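PDB 2IRU: multifunctional non-homologous end joining DNA repair protein LigD from Mycobacterium tuberculosis, which probably acts with Ku in non-homologous end joining, processing DNA double-strand breaks, filling gaps and resealing the ends with reduced fidelity. Local coordinates for residues A40-R54 against Y93-I105. Residues are numbered along the deposited sequence; the frame is centred on the assembly and turned at random.
Sequences AEVMLGHIAGRPATR and YPIIDSATGLAWI
One water joins the two segments: it donates to Ile47 O and Arg50 O and accepts from Ile96 N at 2.8 Å. Beside it the backbones bond directly, Ala52 N to Pro94 O at 3.0 Å, nearly straight at 167°. Pro94 CG lies over one face of the Arg54 guanidinium, offset toward its rim and 3.7 Å from Arg54 CZ. Arg54 folds back through bends at chi2 and chi3, and this brings NH1 in its own plane to Ala52 O at 2.8 Å. NH1 also bonds Lys69 O and NH2 bonds Gln70 O, which probably holds the group's rotation. Pro51 CB sits over one face of the Tyr93 ring in a CH-pi contact, 3.7 Å from the ring centroid. Both segments belong to the primase-polymerase domain of LigD. Here the end of helix 29-47 and strand 53-56 pack on strand 91-95 and helix 99-107; the axes of 40-47 and 99-105 lie 92° apart. Leu102 is a knob in a hole made by Ala40, Met43, Leu44 and Ile47; its CD1 lies 3.7 Å from Leu44 CD2. Ile47 CD1 meets Ile96 CG2 at 3.8 Å. At the facing helix start, Ser98 is the N-cap and its OG accepts from Gly101 N; Gln10 also bonds this hydroxyl. Thr53 OG1 bonds Lys69 and lies at the Tyr93 ring edge. The Thr53 side chain is close to those of His114 and Thr239, which probably bind substrate.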
ATOM      1  N   ALA A  40     -11.532  -2.778   8.145  1.00  6.82           N
ATOM      2  CA  ALA A  40     -12.176  -3.022   6.847  1.00  7.44           C
ATOM      3  C   ALA A  40     -12.811  -1.753   6.261  1.00  7.50           C
ATOM      4  O   ALA A  40     -12.606  -1.440   5.082  1.00  7.62           O
ATOM      5  CB  ALA A  40     -13.237  -4.169   6.925  1.00  6.74           C
ATOM      6  N   GLU A  41     -13.600  -1.052   7.073  1.00  8.17           N
ATOM      7  CA  GLU A  41     -14.396   0.069   6.566  1.00 10.94           C
ATOM      8  C   GLU A  41     -13.491   1.101   5.924  1.00 10.12           C
ATOM      9  O   GLU A  41     -13.806   1.595   4.829  1.00 11.56           O
ATOM     10  CB  GLU A  41     -15.204   0.717   7.679  1.00 10.99           C
ATOM     11  CG  GLU A  41     -16.192   1.820   7.191  1.00 14.79           C
ATOM     12  CD  GLU A  41     -16.793   2.659   8.340  1.00 15.54           C
ATOM     13  OE1 GLU A  41     -16.659   2.254   9.529  1.00 22.90           O
ATOM     14  OE2 GLU A  41     -17.432   3.705   8.047  1.00 20.54           O
ATOM     15  N   VAL A  42     -12.393   1.435   6.608  1.00  8.22           N
ATOM     16  CA  VAL A  42     -11.474   2.473   6.098  1.00  8.44           C
ATOM     17  C   VAL A  42     -10.498   1.933   5.057  1.00  8.00           C
ATOM     18  O   VAL A  42     -10.054   2.705   4.163  1.00  9.41           O
ATOM     19  CB  VAL A  42     -10.709   3.211   7.245  1.00  8.51           C
ATOM     20  CG1 VAL A  42     -11.697   3.889   8.182  1.00  8.01           C
ATOM     21  CG2 VAL A  42      -9.744   2.265   8.020  1.00  7.51           C
ATOM     22  N   MET A  43     -10.168   0.642   5.157  1.00  6.92           N
ATOM     23  CA  MET A  43      -9.209   0.037   4.230  1.00  6.79           C
ATOM     24  C   MET A  43      -9.791  -0.242   2.834  1.00  6.12           C
ATOM     25  O   MET A  43      -9.105  -0.088   1.814  1.00  6.98           O
ATOM     26  CB  MET A  43      -8.610  -1.272   4.803  1.00  6.61           C
ATOM     27  CG  MET A  43      -7.435  -1.780   3.998  1.00  7.73           C
ATOM     28  SD  MET A  43      -6.704  -3.233   4.750  1.00  8.38           S
ATOM     29  CE  MET A  43      -5.353  -3.572   3.596  1.00  8.56           C
ATOM     30  N   LEU A  44     -11.049  -0.652   2.784  1.00  6.06           N
ATOM     31  CA  LEU A  44     -11.598  -1.199   1.529  1.00  5.85           C
ATOM     32  C   LEU A  44     -11.582  -0.204   0.351  1.00  6.25           C
ATOM     33  O   LEU A  44     -11.242  -0.593  -0.791  1.00  6.49           O
ATOM     34  CB  LEU A  44     -12.967  -1.803   1.749  1.00  6.90           C
ATOM     35  CG  LEU A  44     -12.901  -3.138   2.485  1.00  6.31           C
ATOM     36  CD1 LEU A  44     -14.346  -3.456   2.820  1.00 13.19           C
ATOM     37  CD2 LEU A  44     -12.267  -4.226   1.656  1.00  8.38           C
ATOM     38  N   GLY A  45     -11.836   1.081   0.635  1.00  5.88           N
ATOM     39  CA  GLY A  45     -11.976   2.096  -0.421  1.00  6.78           C
ATOM     40  C   GLY A  45     -10.670   2.244  -1.198  1.00  6.80           C
ATOM     41  O   GLY A  45     -10.663   2.628  -2.370  1.00  8.10           O
ATOM     42  N   HIS A  46      -9.559   1.950  -0.533  1.00  6.03           N
ATOM     43  CA  HIS A  46      -8.230   2.147  -1.153  1.00  6.41           C
ATOM     44  C   HIS A  46      -7.639   0.935  -1.867  1.00  7.07           C
ATOM     45  O   HIS A  46      -6.583   1.050  -2.545  1.00  6.96           O
ATOM     46  CB  HIS A  46      -7.245   2.743  -0.134  1.00  7.78           C
ATOM     47  CG  HIS A  46      -7.880   3.791   0.719  1.00  7.20           C
ATOM     48  ND1 HIS A  46      -8.285   5.012   0.218  1.00  7.93           N
ATOM     49  CD2 HIS A  46      -8.240   3.774   2.020  1.00  9.50           C
ATOM     50  CE1 HIS A  46      -8.860   5.704   1.190  1.00  8.23           C
ATOM     51  NE2 HIS A  46      -8.850   4.967   2.291  1.00  8.49           N
ATOM     52  N   ILE A  47      -8.329  -0.208  -1.718  1.00  7.24           N
ATOM     53  CA  ILE A  47      -7.992  -1.431  -2.425  1.00  6.66           C
ATOM     54  C   ILE A  47      -9.107  -1.911  -3.372  1.00  7.88           C
ATOM     55  O   ILE A  47      -8.856  -2.761  -4.215  1.00  7.62           O
ATOM     56  CB  ILE A  47      -7.509  -2.543  -1.480  1.00  8.01           C
ATOM     57  CG1 ILE A  47      -8.632  -2.980  -0.537  1.00  5.78           C
ATOM     58  CG2 ILE A  47      -6.359  -2.000  -0.602  1.00  8.20           C
ATOM     59  CD1 ILE A  47      -8.201  -4.159   0.448  1.00  7.44           C
ATOM     60  N   ALA A  48     -10.302  -1.326  -3.249  1.00  8.05           N
ATOM     61  CA  ALA A  48     -11.415  -1.632  -4.182  1.00 10.26           C
ATOM     62  C   ALA A  48     -10.957  -1.504  -5.639  1.00  9.35           C
ATOM     63  O   ALA A  48     -10.259  -0.550  -6.022  1.00 10.32           O
ATOM     64  CB  ALA A  48     -12.582  -0.679  -3.946  1.00 11.73           C
ATOM     65  N   GLY A  49     -11.402  -2.456  -6.464  1.00  9.08           N
ATOM     66  CA  GLY A  49     -11.139  -2.399  -7.894  1.00  6.97           C
ATOM     67  C   GLY A  49      -9.704  -2.734  -8.288  1.00  7.31           C
ATOM     68  O   GLY A  49      -9.375  -2.703  -9.476  1.00  8.32           O
ATOM     69  N   ARG A  50      -8.853  -3.063  -7.304  1.00  6.02           N
ATOM     70  CA  ARG A  50      -7.427  -3.299  -7.600  1.00  4.12           C
ATOM     71  C   ARG A  50      -7.073  -4.780  -7.454  1.00  4.21           C
ATOM     72  O   ARG A  50      -7.598  -5.440  -6.539  1.00  5.20           O
ATOM     73  CB  ARG A  50      -6.559  -2.495  -6.638  1.00  3.67           C
ATOM     74  CG  ARG A  50      -6.895  -1.013  -6.745  1.00  4.56           C
ATOM     75  CD  ARG A  50      -6.028  -0.109  -5.823  1.00  5.61           C
ATOM     76  NE  ARG A  50      -6.729   1.171  -5.776  1.00  7.68           N
ATOM     77  CZ  ARG A  50      -6.582   2.166  -6.663  1.00  6.48           C
ATOM     78  NH1 ARG A  50      -5.641   2.113  -7.623  1.00  5.29           N
ATOM     79  NH2 ARG A  50      -7.349   3.242  -6.554  1.00  8.61           N
ATOM     80  N   PRO A  51      -6.152  -5.298  -8.311  1.00  4.87           N
ATOM     81  CA  PRO A  51      -5.669  -6.667  -8.109  1.00  4.73           C
ATOM     82  C   PRO A  51      -4.858  -6.714  -6.818  1.00  6.19           C
ATOM     83  O   PRO A  51      -3.933  -5.916  -6.646  1.00  5.26           O
ATOM     84  CB  PRO A  51      -4.752  -6.922  -9.316  1.00  5.43           C
ATOM     85  CG  PRO A  51      -4.254  -5.486  -9.760  1.00  3.57           C
ATOM     86  CD  PRO A  51      -5.453  -4.596  -9.414  1.00  4.93           C
ATOM     87  N   ALA A  52      -5.202  -7.652  -5.940  1.00  5.42           N
ATOM     88  CA  ALA A  52      -4.532  -7.759  -4.625  1.00  6.30           C
ATOM     89  C   ALA A  52      -3.436  -8.819  -4.662  1.00  7.39           C
ATOM     90  O   ALA A  52      -3.743 -10.028  -4.769  1.00  7.95           O
ATOM     91  CB  ALA A  52      -5.532  -8.100  -3.527  1.00  6.52           C
ATOM     92  N   THR A  53      -2.188  -8.355  -4.578  1.00  5.77           N
ATOM     93  CA  THR A  53      -1.032  -9.260  -4.324  1.00  6.45           C
ATOM     94  C   THR A  53      -0.927  -9.534  -2.829  1.00  6.36           C
ATOM     95  O   THR A  53      -0.989  -8.599  -2.048  1.00  6.75           O
ATOM     96  CB  THR A  53       0.267  -8.644  -4.889  1.00  8.04           C
ATOM     97  OG1 THR A  53       0.174  -8.628  -6.312  1.00  6.26           O
ATOM     98  CG2 THR A  53       1.502  -9.462  -4.491  1.00  7.15           C
ATOM     99  N   ARG A  54      -0.794 -10.806  -2.448  1.00  6.40           N
ATOM    100  CA  ARG A  54      -0.622 -11.182  -1.019  1.00  5.59           C
ATOM    101  C   ARG A  54       0.835 -11.493  -0.720  1.00  5.91           C
ATOM    102  O   ARG A  54       1.522 -12.025  -1.589  1.00  7.13           O
ATOM    103  CB  ARG A  54      -1.466 -12.447  -0.674  1.00  5.60           C
ATOM    104  CG  ARG A  54      -3.001 -12.212  -0.630  1.00  6.93           C
ATOM    105  CD  ARG A  54      -3.620 -12.129  -2.008  1.00  6.78           C
ATOM    106  NE  ARG A  54      -3.645 -13.477  -2.589  1.00  7.37           N
ATOM    107  CZ  ARG A  54      -3.540 -13.780  -3.885  1.00  8.87           C
ATOM    108  NH1 ARG A  54      -3.440 -12.828  -4.827  1.00  5.28           N
ATOM    109  NH2 ARG A  54      -3.597 -15.081  -4.236  1.00  7.84           N
ATOM    110  N   TYR A  93      -6.186 -12.223 -10.541  1.00  4.75           N
ATOM    111  CA  TYR A  93      -6.019 -11.825  -9.141  1.00  6.36           C
ATOM    112  C   TYR A  93      -7.336 -11.730  -8.389  1.00  5.04           C
ATOM    113  O   TYR A  93      -8.344 -11.433  -9.019  1.00  6.45           O
ATOM    114  CB  TYR A  93      -5.451 -10.410  -9.084  1.00  5.83           C
ATOM    115  CG  TYR A  93      -4.034 -10.212  -9.532  1.00  5.60           C
ATOM    116  CD1 TYR A  93      -3.016 -10.098  -8.574  1.00  7.29           C
ATOM    117  CD2 TYR A  93      -3.727 -10.053 -10.897  1.00  7.56           C
ATOM    118  CE1 TYR A  93      -1.701  -9.835  -8.968  1.00  7.52           C
ATOM    119  CE2 TYR A  93      -2.411  -9.810 -11.295  1.00  8.89           C
ATOM    120  CZ  TYR A  93      -1.420  -9.708 -10.317  1.00  8.93           C
ATOM    121  OH  TYR A  93      -0.119  -9.442 -10.712  1.00 10.84           O
ATOM    122  N   PRO A  94      -7.310 -11.865  -7.027  1.00  5.59           N
ATOM    123  CA  PRO A  94      -8.514 -11.540  -6.252  1.00  5.96           C
ATOM    124  C   PRO A  94      -8.613 -10.014  -6.202  1.00  6.33           C
ATOM    125  O   PRO A  94      -7.604  -9.332  -6.325  1.00  7.15           O
ATOM    126  CB  PRO A  94      -8.198 -12.057  -4.840  1.00  4.41           C
ATOM    127  CG  PRO A  94      -6.663 -12.075  -4.756  1.00  4.22           C
ATOM    128  CD  PRO A  94      -6.140 -12.187  -6.182  1.00  5.40           C
ATOM    129  N   ILE A  95      -9.815  -9.502  -6.084  1.00  6.53           N
ATOM    130  CA  ILE A  95     -10.041  -8.078  -5.771  1.00  7.59           C
ATOM    131  C   ILE A  95     -10.735  -8.139  -4.403  1.00  8.49           C
ATOM    132  O   ILE A  95     -11.767  -8.762  -4.266  1.00  9.26           O
ATOM    133  CB  ILE A  95     -10.964  -7.418  -6.817  1.00  8.15           C
ATOM    134  CG1 ILE A  95     -10.315  -7.418  -8.215  1.00  5.85           C
ATOM    135  CG2 ILE A  95     -11.403  -5.984  -6.332  1.00  9.47           C
ATOM    136  CD1 ILE A  95     -11.316  -7.174  -9.304  1.00  6.86           C
ATOM    137  N   ILE A  96     -10.152  -7.490  -3.406  1.00  7.88           N
ATOM    138  CA  ILE A  96     -10.721  -7.522  -2.058  1.00  8.61           C
ATOM    139  C   ILE A  96     -11.615  -6.310  -1.939  1.00  8.70           C
ATOM    140  O   ILE A  96     -11.144  -5.182  -2.090  1.00  8.46           O
ATOM    141  CB  ILE A  96      -9.590  -7.499  -1.007  1.00  7.94           C
ATOM    142  CG1 ILE A  96      -8.644  -8.711  -1.233  1.00  7.94           C
ATOM    143  CG2 ILE A  96     -10.163  -7.426   0.391  1.00  7.93           C
ATOM    144  CD1 ILE A  96      -9.277 -10.100  -1.099  1.00  9.20           C
ATOM    145  N   ASP A  97     -12.912  -6.561  -1.729  1.00  8.53           N
ATOM    146  CA  ASP A  97     -13.924  -5.498  -1.820  1.00  8.97           C
ATOM    147  C   ASP A  97     -15.037  -5.674  -0.796  1.00  8.11           C
ATOM    148  O   ASP A  97     -16.088  -5.029  -0.899  1.00  8.67           O
ATOM    149  CB  ASP A  97     -14.483  -5.383  -3.261  1.00  8.54           C
ATOM    150  CG  ASP A  97     -15.060  -6.700  -3.787  1.00  9.67           C
ATOM    151  OD1 ASP A  97     -15.256  -7.667  -2.995  1.00  8.07           O
ATOM    152  OD2 ASP A  97     -15.342  -6.767  -5.029  1.00 12.86           O
ATOM    153  N   SER A  98     -14.770  -6.523   0.204  1.00  8.07           N
ATOM    154  CA  SER A  98     -15.712  -6.738   1.311  1.00  8.43           C
ATOM    155  C   SER A  98     -14.926  -7.076   2.570  1.00  8.24           C
ATOM    156  O   SER A  98     -13.769  -7.535   2.523  1.00  6.99           O
ATOM    157  CB  SER A  98     -16.655  -7.895   1.006  1.00  7.77           C
ATOM    158  OG  SER A  98     -15.952  -9.150   1.021  1.00  6.76           O
ATOM    159  N   ALA A  99     -15.579  -6.844   3.711  1.00  8.70           N
ATOM    160  CA  ALA A  99     -14.977  -7.202   4.999  1.00  8.20           C
ATOM    161  C   ALA A  99     -14.615  -8.700   5.057  1.00  7.90           C
ATOM    162  O   ALA A  99     -13.529  -9.085   5.543  1.00  7.75           O
ATOM    163  CB  ALA A  99     -15.931  -6.811   6.141  1.00  9.94           C
ATOM    164  N   THR A 100     -15.492  -9.536   4.505  1.00  7.50           N
ATOM    165  CA  THR A 100     -15.225 -10.969   4.537  1.00  7.49           C
ATOM    166  C   THR A 100     -13.991 -11.336   3.695  1.00  7.22           C
ATOM    167  O   THR A 100     -13.251 -12.265   4.048  1.00  7.36           O
ATOM    168  CB  THR A 100     -16.455 -11.796   4.153  1.00  8.25           C
ATOM    169  OG1 THR A 100     -17.561 -11.389   4.974  1.00  9.98           O
ATOM    170  CG2 THR A 100     -16.197 -13.241   4.445  1.00  9.49           C
ATOM    171  N   GLY A 101     -13.724 -10.563   2.636  1.00  7.38           N
ATOM    172  CA  GLY A 101     -12.515 -10.737   1.862  1.00  7.47           C
ATOM    173  C   GLY A 101     -11.282 -10.501   2.727  1.00  7.20           C
ATOM    174  O   GLY A 101     -10.287 -11.214   2.648  1.00  7.25           O
ATOM    175  N   LEU A 102     -11.339  -9.450   3.555  1.00  5.80           N
ATOM    176  CA  LEU A 102     -10.216  -9.187   4.465  1.00  6.53           C
ATOM    177  C   LEU A 102     -10.118 -10.265   5.560  1.00  7.47           C
ATOM    178  O   LEU A 102      -9.020 -10.576   6.012  1.00  7.21           O
ATOM    179  CB  LEU A 102     -10.318  -7.795   5.078  1.00  6.81           C
ATOM    180  CG  LEU A 102      -9.951  -6.676   4.113  1.00  8.76           C
ATOM    181  CD1 LEU A 102     -10.396  -5.323   4.614  1.00 10.54           C
ATOM    182  CD2 LEU A 102      -8.455  -6.663   3.783  1.00  6.40           C
ATOM    183  N   ALA A 103     -11.258 -10.802   5.984  1.00  7.33           N
ATOM    184  CA  ALA A 103     -11.228 -11.988   6.863  1.00  6.87           C
ATOM    185  C   ALA A 103     -10.456 -13.160   6.201  1.00  6.71           C
ATOM    186  O   ALA A 103      -9.692 -13.883   6.864  1.00  6.11           O
ATOM    187  CB  ALA A 103     -12.621 -12.387   7.277  1.00  6.88           C
ATOM    188  N   TRP A 104     -10.673 -13.360   4.892  1.00  6.02           N
ATOM    189  CA  TRP A 104      -9.935 -14.391   4.122  1.00  6.54           C
ATOM    190  C   TRP A 104      -8.435 -14.040   4.098  1.00  7.02           C
ATOM    191  O   TRP A 104      -7.583 -14.889   4.350  1.00  6.02           O
ATOM    192  CB  TRP A 104     -10.493 -14.468   2.681  1.00  6.89           C
ATOM    193  CG  TRP A 104      -9.733 -15.404   1.826  1.00  6.73           C
ATOM    194  CD1 TRP A 104      -9.684 -16.780   1.934  1.00  8.94           C
ATOM    195  CD2 TRP A 104      -8.803 -15.046   0.799  1.00  9.34           C
ATOM    196  NE1 TRP A 104      -8.829 -17.291   0.981  1.00  8.54           N
ATOM    197  CE2 TRP A 104      -8.286 -16.253   0.264  1.00  9.08           C
ATOM    198  CE3 TRP A 104      -8.402 -13.817   0.231  1.00  9.40           C
ATOM    199  CZ2 TRP A 104      -7.351 -16.260  -0.792  1.00  8.80           C
ATOM    200  CZ3 TRP A 104      -7.493 -13.808  -0.802  1.00  9.35           C
ATOM    201  CH2 TRP A 104      -6.980 -15.033  -1.329  1.00  9.94           C
ATOM    202  N   ILE A 105      -8.106 -12.769   3.874  1.00  6.74           N
ATOM    203  CA  ILE A 105      -6.715 -12.326   3.919  1.00  7.39           C
ATOM    204  C   ILE A 105      -6.074 -12.728   5.283  1.00  6.80           C
ATOM    205  O   ILE A 105      -4.982 -13.301   5.326  1.00  8.20           O
ATOM    206  CB  ILE A 105      -6.661 -10.820   3.702  1.00  7.62           C
ATOM    207  CG1 ILE A 105      -6.878 -10.507   2.200  1.00  8.88           C
ATOM    208  CG2 ILE A 105      -5.348 -10.222   4.251  1.00  7.64           C
ATOM    209  CD1 ILE A 105      -5.760 -11.016   1.281  1.00  9.37           C
TER
HETATM  210  O   HOH W   1      -8.112  -5.593  -3.892  1.00 12.74           O
HETATM  211  O   HOH W   2     -14.009  -3.756  -6.210  1.00 24.10           O